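Local coordinates for protein aac(6')-Ii (Enterococcus faecium, PDB 1N71) that transfers the acetyl group of acetyl-coenzyme A to the 6'-amino group of aminoglycoside antibiotics, giving Enterococcus faecium resistance to them, at residues A[71-76]-A[145-150]; A[97-102]-A[173-178]; A[93-98]-A[105-110]. All blocks are in the same frame, centred on the assembly; numbering follows the deposited sequence.

Contact 1 of 3, residues A[71-76]-A[145-150]; sequences WELHPL and EFYEKL. With COA (coenzyme A), chain E.
With CG trans to the backbone N (chi1 -178° and 174°), Leu73 and Leu76, whose CB atoms point toward helix 144-149, bring their end methyls to its aromatic rings, while Tyr147 has CG beside its own N (chi1 -67°), which leads its ring outward to meet them. The contact spans the cleft of the GNAT acetyltransferase fold in which coenzyme A lies, joining strand 70-78 to the helix on the far side. Two leucines three positions apart would not normally share a strand face; that they do here is consistent with the irregular backbone at the cis peptide before Pro75.

Methyl CD2 of Leu76 is the shared point of contact for the two rings and approaches both obliquely. It lies 3.6 Å from CE2 of Phe146; the nearest tyrosine atom is OH of Tyr147, at 3.3 Å. Leu73 reaches the same tyrosine with CD1, 3.9 Å from CE1. Phe146 and Tyr147 meet edge to face, with Phe146 CD2 over the tyrosine ring, which probably limits how far either can turn.

Coenzyme A packs around Leu76, Phe146 and Tyr147. Its CCP carbon sits over one face of Phe146, and Leu76, a residue of the cofactor site, touches the CEP methyl group with CD2. The phenol of Tyr147 points across the end of the pantetheine arm, with OH 3.1 Å from C2P, the carbon that carries the thiol sulfur; the hydroxyl is buried and has no hydrogen-bond partner in the model. Leu109 of strand 106-112 also packs on Tyr147. At the opposite end of the ligand the extended Lys149 grips the 3'-phosphate group by two hydrogen bonds from NZ, to O8A at 2.8 Å and to the ester oxygen O3B at 3.2 Å.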
loop_
_atom_site.group_PDB
_atom_site.type_symbol
_atom_site.label_atom_id
_atom_site.label_comp_id
_atom_site.label_asym_id
_atom_site.label_seq_id
_atom_site.Cartn_x
_atom_site.Cartn_y
_atom_site.Cartn_z
ATOM N N TRP A 71 -5.482 -1.139 -8.687
ATOM C CA TRP A 71 -5.848 -2.295 -7.876
ATOM C C TRP A 71 -4.641 -3.024 -7.294
ATOM O O TRP A 71 -3.602 -3.131 -7.941
ATOM C CB TRP A 71 -6.638 -3.288 -8.724
ATOM C CG TRP A 71 -7.940 -2.753 -9.218
ATOM C CD1 TRP A 71 -8.130 -1.718 -10.088
ATOM C CD2 TRP A 71 -9.241 -3.243 -8.883
ATOM N NE1 TRP A 71 -9.476 -1.533 -10.316
ATOM C CE2 TRP A 71 -10.180 -2.457 -9.588
ATOM C CE3 TRP A 71 -9.705 -4.273 -8.054
ATOM C CZ2 TRP A 71 -11.561 -2.669 -9.493
ATOM C CZ3 TRP A 71 -11.082 -4.486 -7.959
ATOM C CH2 TRP A 71 -11.992 -3.685 -8.677
ATOM N N GLU A 72 -4.798 -3.531 -6.075
ATOM C CA GLU A 72 -3.744 -4.293 -5.417
ATOM C C GLU A 72 -4.064 -5.778 -5.507
ATOM O O GLU A 72 -5.137 -6.215 -5.077
ATOM C CB GLU A 72 -3.624 -3.913 -3.937
ATOM C CG GLU A 72 -2.752 -4.899 -3.154
ATOM C CD GLU A 72 -2.596 -4.540 -1.683
ATOM O OE1 GLU A 72 -3.471 -3.844 -1.131
ATOM O OE2 GLU A 72 -1.596 -4.971 -1.073
ATOM N N LEU A 73 -3.134 -6.547 -6.068
ATOM C CA LEU A 73 -3.293 -7.989 -6.193
ATOM C C LEU A 73 -3.070 -8.567 -4.797
ATOM O O LEU A 73 -1.989 -8.418 -4.215
ATOM C CB LEU A 73 -2.254 -8.548 -7.181
ATOM C CG LEU A 73 -2.255 -10.051 -7.505
ATOM C CD1 LEU A 73 -1.377 -10.298 -8.724
ATOM C CD2 LEU A 73 -1.756 -10.861 -6.313
ATOM N N HIS A 74 -4.098 -9.209 -4.252
ATOM C CA HIS A 74 -3.996 -9.791 -2.918
ATOM C C HIS A 74 -5.249 -10.590 -2.572
ATOM O O HIS A 74 -6.359 -10.069 -2.632
ATOM C CB HIS A 74 -3.784 -8.681 -1.880
ATOM C CG HIS A 74 -3.788 -9.165 -0.464
ATOM N ND1 HIS A 74 -4.949 -9.476 0.214
ATOM C CD2 HIS A 74 -2.774 -9.400 0.402
ATOM C CE1 HIS A 74 -4.650 -9.878 1.436
ATOM N NE2 HIS A 74 -3.335 -9.842 1.576
ATOM N N PRO A 75 -5.084 -11.877 -2.239
ATOM C CA PRO A 75 -3.800 -12.578 -2.188
ATOM C C PRO A 75 -3.659 -13.442 -3.436
ATOM O O PRO A 75 -4.476 -13.359 -4.358
ATOM C CB PRO A 75 -3.949 -13.433 -0.948
ATOM C CG PRO A 75 -5.373 -13.916 -1.103
ATOM C CD PRO A 75 -6.131 -12.668 -1.564
ATOM N N LEU A 76 -2.611 -14.255 -3.463
ATOM C CA LEU A 76 -2.387 -15.195 -4.552
ATOM C C LEU A 76 -1.806 -16.433 -3.895
ATOM O O LEU A 76 -0.713 -16.394 -3.326
ATOM C CB LEU A 76 -1.401 -14.666 -5.596
ATOM C CG LEU A 76 -1.040 -15.711 -6.668
ATOM C CD1 LEU A 76 -2.315 -16.270 -7.317
ATOM C CD2 LEU A 76 -0.133 -15.091 -7.722
ATOM N N GLU A 145 10.172 -13.071 -9.231
ATOM C CA GLU A 145 10.493 -13.472 -10.593
ATOM C C GLU A 145 9.273 -14.054 -11.299
ATOM O O GLU A 145 9.158 -13.976 -12.525
ATOM C CB GLU A 145 11.638 -14.485 -10.568
ATOM C CG GLU A 145 12.147 -14.894 -11.937
ATOM C CD GLU A 145 13.576 -15.415 -11.876
ATOM O OE1 GLU A 145 13.905 -16.140 -10.916
ATOM O OE2 GLU A 145 14.368 -15.099 -12.790
ATOM N N PHE A 146 8.370 -14.643 -10.525
ATOM C CA PHE A 146 7.141 -15.195 -11.083
ATOM C C PHE A 146 6.363 -14.032 -11.696
ATOM O O PHE A 146 5.880 -14.109 -12.828
ATOM C CB PHE A 146 6.307 -15.850 -9.978
ATOM C CG PHE A 146 4.851 -16.023 -10.331
ATOM C CD1 PHE A 146 4.452 -16.970 -11.275
ATOM C CD2 PHE A 146 3.882 -15.226 -9.729
ATOM C CE1 PHE A 146 3.104 -17.118 -11.612
ATOM C CE2 PHE A 146 2.533 -15.362 -10.056
ATOM C CZ PHE A 146 2.142 -16.312 -11.000
ATOM N N TYR A 147 6.253 -12.945 -10.941
ATOM C CA TYR A 147 5.529 -11.778 -11.419
ATOM C C TYR A 147 6.246 -11.116 -12.589
ATOM O O TYR A 147 5.604 -10.682 -13.544
ATOM C CB TYR A 147 5.325 -10.788 -10.272
ATOM C CG TYR A 147 4.391 -11.319 -9.205
ATOM C CD1 TYR A 147 3.025 -11.474 -9.460
ATOM C CD2 TYR A 147 4.875 -11.692 -7.952
ATOM C CE1 TYR A 147 2.167 -11.985 -8.494
ATOM C CE2 TYR A 147 4.023 -12.205 -6.974
ATOM C CZ TYR A 147 2.672 -12.349 -7.253
ATOM O OH TYR A 147 1.829 -12.844 -6.291
ATOM N N GLU A 148 7.576 -11.047 -12.530
ATOM C CA GLU A 148 8.324 -10.448 -13.630
ATOM C C GLU A 148 7.983 -11.152 -14.934
ATOM O O GLU A 148 7.778 -10.507 -15.959
ATOM C CB GLU A 148 9.832 -10.551 -13.404
ATOM C CG GLU A 148 10.356 -9.711 -12.268
ATOM C CD GLU A 148 11.824 -9.384 -12.435
ATOM O OE1 GLU A 148 12.595 -10.285 -12.833
ATOM O OE2 GLU A 148 12.208 -8.228 -12.160
ATOM N N LYS A 149 7.918 -12.479 -14.895
ATOM C CA LYS A 149 7.607 -13.240 -16.093
ATOM C C LYS A 149 6.195 -12.978 -16.602
ATOM O O LYS A 149 5.893 -13.252 -17.761
ATOM C CB LYS A 149 7.831 -14.735 -15.843
ATOM C CG LYS A 149 9.310 -15.072 -15.647
ATOM C CD LYS A 149 9.561 -16.566 -15.628
ATOM C CE LYS A 149 11.051 -16.865 -15.531
ATOM N NZ LYS A 149 11.314 -18.331 -15.544
ATOM N N LEU A 150 5.336 -12.431 -15.745
ATOM C CA LEU A 150 3.972 -12.114 -16.155
ATOM C C LEU A 150 3.846 -10.651 -16.563
ATOM O O LEU A 150 2.743 -10.141 -16.743
ATOM C CB LEU A 150 2.978 -12.436 -15.038
ATOM C CG LEU A 150 2.884 -13.927 -14.720
ATOM C CD1 LEU A 150 1.792 -14.174 -13.699
ATOM C CD2 LEU A 150 2.600 -14.699 -16.007
HETATM N N1A COA E . 10.724 -18.139 -8.441
HETATM C C2A COA E . 11.041 -18.006 -9.742
HETATM N N3A COA E . 10.271 -18.292 -10.817
HETATM C C4A COA E . 9.032 -18.758 -10.434
HETATM C C5A COA E . 8.573 -18.947 -9.150
HETATM C C6A COA E . 9.480 -18.606 -8.096
HETATM N N6A COA E . 9.163 -18.739 -6.811
HETATM N N7A COA E . 7.274 -19.430 -9.156
HETATM C C8A COA E . 6.990 -19.534 -10.422
HETATM N N9A COA E . 8.009 -19.146 -11.260
HETATM C C1B COA E . 8.036 -19.140 -12.730
HETATM C C2B COA E . 7.967 -20.542 -13.341
HETATM O O2B COA E . 9.292 -21.078 -13.442
HETATM C C3B COA E . 7.398 -20.348 -14.743
HETATM O O3B COA E . 8.451 -19.847 -15.585
HETATM P P3B COA E . 8.798 -20.551 -16.994
HETATM O O7A COA E . 9.128 -21.951 -16.631
HETATM O O8A COA E . 9.946 -19.762 -17.504
HETATM O O9A COA E . 7.557 -20.402 -17.792
HETATM C C4B COA E . 6.401 -19.205 -14.503
HETATM O O4B COA E . 6.902 -18.532 -13.341
HETATM C C5B COA E . 4.942 -19.647 -14.317
HETATM O O5B COA E . 4.785 -20.335 -13.070
HETATM P P1A COA E . 3.384 -21.005 -12.629
HETATM O O1A COA E . 3.494 -22.472 -12.791
HETATM O O2A COA E . 2.272 -20.270 -13.273
HETATM O O3A COA E . 3.378 -20.654 -11.063
HETATM P P2A COA E . 2.603 -21.418 -9.879
HETATM O O4A COA E . 3.559 -22.308 -9.187
HETATM O O5A COA E . 1.319 -21.957 -10.371
HETATM O O6A COA E . 2.271 -20.189 -8.899
HETATM C CBP COA E . 3.155 -18.850 -7.070
HETATM C CCP COA E . 3.290 -19.246 -8.534
HETATM C CDP COA E . 4.325 -17.923 -6.714
HETATM C CEP COA E . 1.805 -18.097 -6.875
HETATM C CAP COA E . 3.192 -20.175 -6.192
HETATM O OAP COA E . 4.441 -20.864 -6.320
HETATM C C9P COA E . 2.806 -19.938 -4.721
HETATM O O9P COA E . 1.672 -20.233 -4.319
HETATM N N8P COA E . 3.753 -19.405 -3.938
HETATM C C7P COA E . 3.602 -19.097 -2.520
HETATM C C6P COA E . 2.783 -17.832 -2.273
HETATM C C5P COA E . 3.576 -16.551 -2.456
HETATM O O5P COA E . 4.663 -16.396 -1.885
HETATM N N4P COA E . 3.024 -15.626 -3.255
HETATM C C3P COA E . 3.611 -14.319 -3.570
HETATM C C2P COA E . 2.651 -13.176 -3.277
HETATM S S1P COA E . 3.426 -11.802 -2.405
#

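Contact 2 of 3, residues A[97-102]-A[173-178]; sequences KEVASR and KTIIPR
Ile175 pushes its CD1 methyl against Val99, 3.6 Å from CG1, and the two side chains cross nearly at a right angle. In the GNAT fold this joins the C-terminal end of helix 87-101 to the chain just after the last strand in sequence, 168-174. CG1 of Ile175 lies between the backbone N and the carbonyl carbon (chi1 62°), a crowded position, and the chain then runs straight on, so that CD1 arrives at the helix surface. There it also meets the backbone, 3.7 Å from N of Ala100. Ile176 adds a second, more peripheral touch through CG2, 3.9 Å from CB of Ala100; the close approach of both isoleucines is consistent with the small side chain of Ala100.

No hydrogen bond links the two segments, and the join is entirely apolar. Val99 rests as well on Trp71 and Ile107 of the sheet. Segment 173-178 also faces the second subunit: Ile176 packs on Trp164 of that chain, and Arg178 forms a salt bridge with its Asp165.

Within the helix end, the hydroxyl of Ser101 bonds back to the backbone: OG donates to O of Glu98 at 2.6 Å, tilted 29° from the carbonyl plane.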
loop_
_atom_site.group_PDB
_atom_site.type_symbol
_atom_site.label_atom_id
_atom_site.label_comp_id
_atom_site.label_asym_id
_atom_site.label_seq_id
_atom_site.Cartn_x
_atom_site.Cartn_y
_atom_site.Cartn_z
ATOM N N LYS A 97 -7.903 -9.687 -16.659
ATOM C CA LYS A 97 -9.064 -9.482 -17.520
ATOM C C LYS A 97 -10.214 -8.874 -16.710
ATOM O O LYS A 97 -10.889 -7.949 -17.174
ATOM C CB LYS A 97 -9.515 -10.811 -18.137
ATOM N N GLU A 98 -10.428 -9.386 -15.496
ATOM C CA GLU A 98 -11.497 -8.898 -14.621
ATOM C C GLU A 98 -11.286 -7.441 -14.210
ATOM O O GLU A 98 -12.224 -6.643 -14.219
ATOM C CB GLU A 98 -11.595 -9.758 -13.354
ATOM C CG GLU A 98 -12.075 -11.187 -13.566
ATOM C CD GLU A 98 -13.582 -11.287 -13.736
ATOM O OE1 GLU A 98 -14.307 -10.690 -12.915
ATOM O OE2 GLU A 98 -14.039 -11.970 -14.680
ATOM N N VAL A 99 -10.057 -7.097 -13.837
ATOM C CA VAL A 99 -9.756 -5.732 -13.427
ATOM C C VAL A 99 -9.980 -4.784 -14.602
ATOM O O VAL A 99 -10.620 -3.742 -14.467
ATOM C CB VAL A 99 -8.295 -5.603 -12.941
ATOM C CG1 VAL A 99 -7.961 -4.139 -12.669
ATOM C CG2 VAL A 99 -8.096 -6.431 -11.676
ATOM N N ALA A 100 -9.462 -5.157 -15.764
ATOM C CA ALA A 100 -9.616 -4.324 -16.951
ATOM C C ALA A 100 -11.085 -4.049 -17.243
ATOM O O ALA A 100 -11.454 -2.924 -17.571
ATOM C CB ALA A 100 -8.975 -5.003 -18.149
ATOM N N SER A 101 -11.919 -5.080 -17.122
ATOM C CA SER A 101 -13.344 -4.945 -17.410
ATOM C C SER A 101 -14.055 -3.968 -16.484
ATOM O O SER A 101 -15.163 -3.523 -16.781
ATOM C CB SER A 101 -14.038 -6.314 -17.349
ATOM O OG SER A 101 -14.104 -6.809 -16.022
ATOM N N ARG A 102 -13.429 -3.631 -15.361
ATOM C CA ARG A 102 -14.035 -2.688 -14.429
ATOM C C ARG A 102 -13.442 -1.295 -14.594
ATOM O O ARG A 102 -13.686 -0.413 -13.781
ATOM C CB ARG A 102 -13.853 -3.156 -12.981
ATOM C CG ARG A 102 -14.457 -4.526 -12.701
ATOM C CD ARG A 102 -14.672 -4.752 -11.217
ATOM N NE ARG A 102 -15.170 -6.097 -10.941
ATOM C CZ ARG A 102 -15.610 -6.502 -9.753
ATOM N NH1 ARG A 102 -15.616 -5.661 -8.727
ATOM N NH2 ARG A 102 -16.030 -7.750 -9.589
ATOM N N LYS A 173 2.068 -3.466 -12.890
ATOM C CA LYS A 173 1.881 -3.691 -14.309
ATOM C C LYS A 173 0.656 -2.905 -14.751
ATOM O O LYS A 173 -0.351 -2.857 -14.045
ATOM C CB LYS A 173 1.661 -5.185 -14.585
ATOM C CG LYS A 173 1.402 -5.524 -16.054
ATOM C CD LYS A 173 1.118 -7.017 -16.239
ATOM C CE LYS A 173 0.861 -7.368 -17.696
ATOM N NZ LYS A 173 0.522 -8.822 -17.869
ATOM N N THR A 174 0.760 -2.241 -15.893
ATOM C CA THR A 174 -0.378 -1.519 -16.436
ATOM C C THR A 174 -0.937 -2.567 -17.394
ATOM O O THR A 174 -0.235 -3.056 -18.279
ATOM C CB THR A 174 0.079 -0.236 -17.136
ATOM O OG1 THR A 174 0.372 0.751 -16.133
ATOM C CG2 THR A 174 -0.995 0.288 -18.064
ATOM N N ILE A 175 -2.200 -2.923 -17.197
ATOM C CA ILE A 175 -2.811 -4.007 -17.960
ATOM C C ILE A 175 -3.549 -3.756 -19.268
ATOM O O ILE A 175 -4.068 -4.696 -19.867
ATOM C CB ILE A 175 -3.735 -4.810 -17.032
ATOM C CG1 ILE A 175 -4.853 -3.906 -16.500
ATOM C CG2 ILE A 175 -2.921 -5.356 -15.859
ATOM C CD1 ILE A 175 -5.828 -4.613 -15.592
ATOM N N ILE A 176 -3.604 -2.512 -19.718
ATOM C CA ILE A 176 -4.281 -2.214 -20.970
ATOM C C ILE A 176 -3.437 -1.262 -21.797
ATOM O O ILE A 176 -2.511 -0.629 -21.282
ATOM C CB ILE A 176 -5.666 -1.567 -20.734
ATOM C CG1 ILE A 176 -5.512 -0.282 -19.921
ATOM C CG2 ILE A 176 -6.590 -2.552 -20.019
ATOM C CD1 ILE A 176 -6.811 0.489 -19.737
ATOM N N PRO A 177 -3.745 -1.153 -23.096
ATOM C CA PRO A 177 -3.011 -0.271 -23.997
ATOM C C PRO A 177 -3.082 1.177 -23.542
ATOM O O PRO A 177 -4.117 1.662 -23.087
ATOM C CB PRO A 177 -3.715 -0.478 -25.337
ATOM C CG PRO A 177 -4.184 -1.893 -25.246
ATOM C CD PRO A 177 -4.729 -1.957 -23.846
ATOM N N ARG A 178 -1.963 1.862 -23.690
ATOM C CA ARG A 178 -1.856 3.254 -23.313
ATOM C C ARG A 178 -2.459 4.149 -24.415
ATOM O O ARG A 178 -2.285 3.893 -25.602
ATOM C CB ARG A 178 -0.377 3.558 -23.081
ATOM C CG ARG A 178 -0.044 4.954 -22.671
ATOM C CD ARG A 178 1.469 5.132 -22.590
ATOM N NE ARG A 178 1.768 6.544 -22.427
ATOM C CZ ARG A 178 1.641 7.199 -21.280
ATOM N NH1 ARG A 178 1.243 6.559 -20.187
ATOM N NH2 ARG A 178 1.856 8.505 -21.245
#

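Contact 3 of 3, residues A[93-98]-A[105-110]; sequences NYLEKE and ITIYLG
Apolar packing centres on Ile107, whose CD1 methyl lies 3.8 Å from CG of Glu96 and 4.3 Å from CG of Leu95. The contact sits inside the beta-alpha-beta unit of the GNAT fold, where helix 87-101 links strand 70-78 to the parallel strand 106-112. CG1 of Ile107 lies beside its backbone N, opposite the carbonyl carbon (chi1 -66°), and the extended chain carries CD1 out from the sheet to the helix. That single methyl ends against the helix backbone, 4.1 Å from CA of Glu96, with the two neighbouring residues, Leu95 and Glu96, contributing their CG atoms. CB of Leu95 points toward the strand, whereas Glu96 lends the aliphatic part of an acidic side chain and slants across the tip of the isoleucine.

Polar interactions hold the far end of Glu96. Its chain is extended beyond CG, so the carboxylate stands well past the methyl contact, and each of its oxygens has its own partner: OE1 forms a salt bridge with Lys173, and OE2 is hydrogen-bonded to OH of Tyr152. These bonds probably restrain the glutamate and, with it, the CG that touches Ile107. No hydrogen bond runs directly between 93-98 and 105-110.

Backbone bonds run within the helix and, on the sheet side, between neighbouring strands. The helix turn is kept by N of Lys97 to O of Asn93 at 3.2 Å and by N of Glu98 to O of Tyr94 at 3.1 Å. Ile107 pairs with Lys173 of the antiparallel strand 168-174.

Helix 87-101 thus lies over strand 106-112, with Leu95 reaching across to Leu73 of strand 70-78 and Ile60 of strand 55-66, while Gly110, further along strand 106-112, touches coenzyme A.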
loop_
_atom_site.group_PDB
_atom_site.type_symbol
_atom_site.label_atom_id
_atom_site.label_comp_id
_atom_site.label_asym_id
_atom_site.label_seq_id
_atom_site.Cartn_x
_atom_site.Cartn_y
_atom_site.Cartn_z
ATOM N N ASN A 93 -3.617 -13.967 -15.100
ATOM C CA ASN A 93 -4.182 -13.512 -16.364
ATOM C C ASN A 93 -5.691 -13.315 -16.274
ATOM O O ASN A 93 -6.237 -12.388 -16.879
ATOM C CB ASN A 93 -3.839 -14.493 -17.488
ATOM C CG ASN A 93 -2.367 -14.457 -17.857
ATOM O OD1 ASN A 93 -1.759 -13.389 -17.911
ATOM N ND2 ASN A 93 -1.794 -15.619 -18.127
ATOM N N TYR A 94 -6.372 -14.174 -15.517
ATOM C CA TYR A 94 -7.817 -14.045 -15.373
ATOM C C TYR A 94 -8.111 -12.802 -14.538
ATOM O O TYR A 94 -9.041 -12.053 -14.820
ATOM C CB TYR A 94 -8.404 -15.292 -14.705
ATOM C CG TYR A 94 -9.909 -15.411 -14.822
ATOM C CD1 TYR A 94 -10.755 -14.664 -14.007
ATOM C CD2 TYR A 94 -10.486 -16.273 -15.753
ATOM C CE1 TYR A 94 -12.141 -14.771 -14.115
ATOM C CE2 TYR A 94 -11.871 -16.386 -15.871
ATOM C CZ TYR A 94 -12.690 -15.633 -15.047
ATOM O OH TYR A 94 -14.059 -15.747 -15.154
ATOM N N LEU A 95 -7.311 -12.581 -13.501
ATOM C CA LEU A 95 -7.507 -11.409 -12.664
ATOM C C LEU A 95 -7.370 -10.151 -13.522
ATOM O O LEU A 95 -8.189 -9.239 -13.440
ATOM C CB LEU A 95 -6.469 -11.376 -11.537
ATOM C CG LEU A 95 -6.473 -10.095 -10.695
ATOM C CD1 LEU A 95 -7.765 -9.992 -9.897
ATOM C CD2 LEU A 95 -5.280 -10.102 -9.763
ATOM N N GLU A 96 -6.330 -10.111 -14.345
ATOM C CA GLU A 96 -6.092 -8.951 -15.198
ATOM C C GLU A 96 -7.275 -8.649 -16.113
ATOM O O GLU A 96 -7.631 -7.490 -16.301
ATOM C CB GLU A 96 -4.799 -9.146 -15.990
ATOM C CG GLU A 96 -3.564 -8.985 -15.101
ATOM C CD GLU A 96 -2.252 -9.182 -15.838
ATOM O OE1 GLU A 96 -2.198 -8.908 -17.051
ATOM O OE2 GLU A 96 -1.266 -9.595 -15.195
ATOM N N LYS A 97 -7.903 -9.687 -16.659
ATOM C CA LYS A 97 -9.064 -9.482 -17.520
ATOM C C LYS A 97 -10.214 -8.874 -16.710
ATOM O O LYS A 97 -10.889 -7.949 -17.174
ATOM C CB LYS A 97 -9.515 -10.811 -18.137
ATOM N N GLU A 98 -10.428 -9.386 -15.496
ATOM C CA GLU A 98 -11.497 -8.898 -14.621
ATOM C C GLU A 98 -11.286 -7.441 -14.210
ATOM O O GLU A 98 -12.224 -6.643 -14.219
ATOM C CB GLU A 98 -11.595 -9.758 -13.354
ATOM C CG GLU A 98 -12.075 -11.187 -13.566
ATOM C CD GLU A 98 -13.582 -11.287 -13.736
ATOM O OE1 GLU A 98 -14.307 -10.690 -12.915
ATOM O OE2 GLU A 98 -14.039 -11.970 -14.680
ATOM N N ILE A 105 -6.680 0.178 -14.624
ATOM C CA ILE A 105 -5.524 0.508 -15.450
ATOM C C ILE A 105 -4.273 -0.246 -15.007
ATOM O O ILE A 105 -3.508 -0.754 -15.826
ATOM C CB ILE A 105 -5.178 2.014 -15.341
ATOM C CG1 ILE A 105 -6.390 2.868 -15.713
ATOM C CG2 ILE A 105 -3.987 2.332 -16.219
ATOM C CD1 ILE A 105 -6.123 4.354 -15.624
ATOM N N THR A 106 -4.060 -0.299 -13.702
ATOM C CA THR A 106 -2.872 -0.956 -13.183
ATOM C C THR A 106 -3.136 -1.806 -11.954
ATOM O O THR A 106 -4.043 -1.541 -11.166
ATOM C CB THR A 106 -1.793 0.076 -12.812
ATOM O OG1 THR A 106 -0.642 -0.602 -12.286
ATOM C CG2 THR A 106 -2.312 1.020 -11.751
ATOM N N ILE A 107 -2.309 -2.830 -11.805
ATOM C CA ILE A 107 -2.385 -3.740 -10.684
ATOM C C ILE A 107 -1.000 -3.727 -10.074
ATOM O O ILE A 107 -0.006 -3.822 -10.792
ATOM C CB ILE A 107 -2.714 -5.178 -11.146
ATOM C CG1 ILE A 107 -4.121 -5.223 -11.750
ATOM C CG2 ILE A 107 -2.601 -6.150 -9.965
ATOM C CD1 ILE A 107 -4.517 -6.607 -12.271
ATOM N N TYR A 108 -0.931 -3.586 -8.759
ATOM C CA TYR A 108 0.353 -3.586 -8.078
ATOM C C TYR A 108 0.267 -4.562 -6.917
ATOM O O TYR A 108 -0.820 -4.970 -6.515
ATOM C CB TYR A 108 0.703 -2.189 -7.561
ATOM C CG TYR A 108 -0.149 -1.738 -6.404
ATOM C CD1 TYR A 108 -1.442 -1.247 -6.609
ATOM C CD2 TYR A 108 0.331 -1.812 -5.097
ATOM C CE1 TYR A 108 -2.231 -0.839 -5.540
ATOM C CE2 TYR A 108 -0.451 -1.410 -4.020
ATOM C CZ TYR A 108 -1.727 -0.924 -4.249
ATOM O OH TYR A 108 -2.495 -0.522 -3.184
ATOM N N LEU A 109 1.419 -4.931 -6.377
ATOM C CA LEU A 109 1.476 -5.882 -5.282
ATOM C C LEU A 109 2.747 -5.673 -4.483
ATOM O O LEU A 109 3.684 -5.013 -4.937
ATOM C CB LEU A 109 1.458 -7.309 -5.844
ATOM C CG LEU A 109 2.616 -7.617 -6.807
ATOM C CD1 LEU A 109 3.827 -8.128 -6.024
ATOM C CD2 LEU A 109 2.180 -8.655 -7.829
ATOM N N GLY A 110 2.758 -6.227 -3.279
ATOM C CA GLY A 110 3.927 -6.140 -2.432
ATOM C C GLY A 110 4.340 -7.560 -2.093
ATOM O O GLY A 110 3.543 -8.326 -1.545
#

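The three contacts run from the coenzyme A cleft to the far end of the same sheet. Contacts 1 and 3, with centres 8 Å apart, meet through paired strands: N of Leu73 lies 2.8 Å from O of Tyr108, and O of Trp71 lies 2.8 Å from N of Tyr108. Contacts 2 and 3 share Lys97 and Glu98 of helix 87-101. One lysine joins all three: NZ of Lys173 ties contact 2 to contact 3 at 2.8 Å from OE1 of Glu96, and lies 2.8 Å from O of Leu150 in contact 1, a probable hydrogen bond. Contact 1 lines the cofactor pocket; the centres of contacts 1 and 2 are about 14 Å apart, and contacts 2 and 3 both touch the second subunit.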